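Local structure of hypothetical protein PH0435 (2YV4) at residues L50-S53 with V54-A58. The protein is of unknown function but probably belongs, as the C-terminal Sua5 domain, to an enzyme that makes threonylcarbamoyl-AMP for tRNA modification. Numbering follows the deposited sequence.
Sequences LGSS and VEEVA
L50 meets V57 one helical turn into helix 54-70: its CG sits 3.8 Å from CG2 of V57, the two side chains crossing at a slant. With CG of L50 anti to the backbone N (chi1 172°), both CG and CD1 come up to that methyl; L50 and V57 each touch V90 of helix 86-93. G51 comes next, its CA 3.4 Å from OE1 of E56; a CB on G51 would run into CB of E56, and at phi 119° it would also jam against the carbonyl O of L50. The S52 N-H gives OE1 of E56 a weak bond of 3.4 Å, and a water bridges the same oxygen, to which it donates, and OG of S52. This loop is the link from edge strand 46-49 of the parallel sheet to helix 54-70, and S53 is the helix N-cap. A chi1 of 74° turns its OG to the first helical turn, where it accepts from N of E56 at 3.0 Å, while its carbonyl O takes N of V57, also at 3.0 Å, in an i to i+4 main-chain bond. The capping OG in turn gives a weak bond to OE2 of E56, whose chain runs extended beyond CG. N of S53 is buried without a partner, so E56 does not complete a capping box. A leucine in place of E56 would probably leave the S52 N-H without this acceptor and the bridging water without its carboxylate anchor. Beyond the cap, V54 packs on A89 of helix 86-93.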
loop_
_atom_site.group_PDB
_atom_site.type_symbol
_atom_site.label_atom_id
_atom_site.label_comp_id
_atom_site.label_asym_id
_atom_site.label_seq_id
_atom_site.Cartn_x
_atom_site.Cartn_y
_atom_site.Cartn_z
ATOM N N LEU A 50 3.766 6.698 2.752
ATOM C CA LEU A 50 4.452 6.352 1.510
ATOM C C LEU A 50 5.418 7.427 1.039
ATOM O O LEU A 50 6.508 7.127 0.548
ATOM C CB LEU A 50 3.429 6.098 0.396
ATOM C CG LEU A 50 3.960 5.895 -1.029
ATOM C CD1 LEU A 50 4.654 4.536 -1.146
ATOM C CD2 LEU A 50 2.807 5.973 -2.014
ATOM N N GLY A 51 5.004 8.678 1.188
ATOM C CA GLY A 51 5.815 9.791 0.732
ATOM C C GLY A 51 4.972 10.502 -0.310
ATOM O O GLY A 51 4.071 9.894 -0.883
ATOM N N SER A 52 5.253 11.777 -0.561
ATOM C CA SER A 52 4.479 12.542 -1.530
ATOM C C SER A 52 5.222 12.831 -2.833
ATOM O O SER A 52 4.747 13.598 -3.666
ATOM C CB SER A 52 4.014 13.856 -0.895
ATOM O OG SER A 52 5.109 14.563 -0.337
ATOM N N SER A 53 6.384 12.213 -3.013
ATOM C CA SER A 53 7.165 12.418 -4.226
ATOM C C SER A 53 7.772 11.102 -4.680
ATOM O O SER A 53 7.901 10.165 -3.890
ATOM C CB SER A 53 8.292 13.416 -3.971
ATOM O OG SER A 53 9.321 12.806 -3.214
ATOM N N VAL A 54 8.154 11.032 -5.951
ATOM C CA VAL A 54 8.764 9.817 -6.474
ATOM C C VAL A 54 10.020 9.496 -5.664
ATOM O O VAL A 54 10.253 8.341 -5.297
ATOM C CB VAL A 54 9.122 9.976 -7.974
ATOM C CG1 VAL A 54 10.056 8.865 -8.420
ATOM C CG2 VAL A 54 7.846 9.956 -8.808
ATOM N N GLU A 55 10.820 10.521 -5.375
ATOM C CA GLU A 55 12.045 10.329 -4.604
ATOM C C GLU A 55 11.758 9.749 -3.221
ATOM O O GLU A 55 12.482 8.875 -2.745
ATOM C CB GLU A 55 12.803 11.653 -4.450
ATOM C CG GLU A 55 13.930 11.586 -3.425
ATOM C CD GLU A 55 14.841 12.802 -3.451
ATOM O OE1 GLU A 55 14.338 13.937 -3.295
ATOM O OE2 GLU A 55 16.066 12.618 -3.625
ATOM N N GLU A 56 10.707 10.242 -2.576
ATOM C CA GLU A 56 10.345 9.752 -1.254
ATOM C C GLU A 56 9.896 8.300 -1.313
ATOM O O GLU A 56 10.218 7.513 -0.428
ATOM C CB GLU A 56 9.240 10.618 -0.645
ATOM C CG GLU A 56 9.737 11.969 -0.154
ATOM C CD GLU A 56 8.630 12.812 0.443
ATOM O OE1 GLU A 56 7.967 12.345 1.396
ATOM O OE2 GLU A 56 8.423 13.944 -0.040
ATOM N N VAL A 57 9.158 7.943 -2.360
ATOM C CA VAL A 57 8.693 6.571 -2.510
ATOM C C VAL A 57 9.884 5.622 -2.551
ATOM O O VAL A 57 9.946 4.644 -1.802
ATOM C CB VAL A 57 7.869 6.396 -3.804
ATOM C CG1 VAL A 57 7.697 4.908 -4.120
ATOM C CG2 VAL A 57 6.502 7.064 -3.644
ATOM N N ALA A 58 10.829 5.917 -3.436
ATOM C CA ALA A 58 12.018 5.092 -3.589
ATOM C C ALA A 58 12.758 4.955 -2.266
ATOM O O ALA A 58 13.351 3.914 -1.973
ATOM C CB ALA A 58 12.939 5.704 -4.644
HETATM O O HOH W 1 6.474 14.719 2.111
#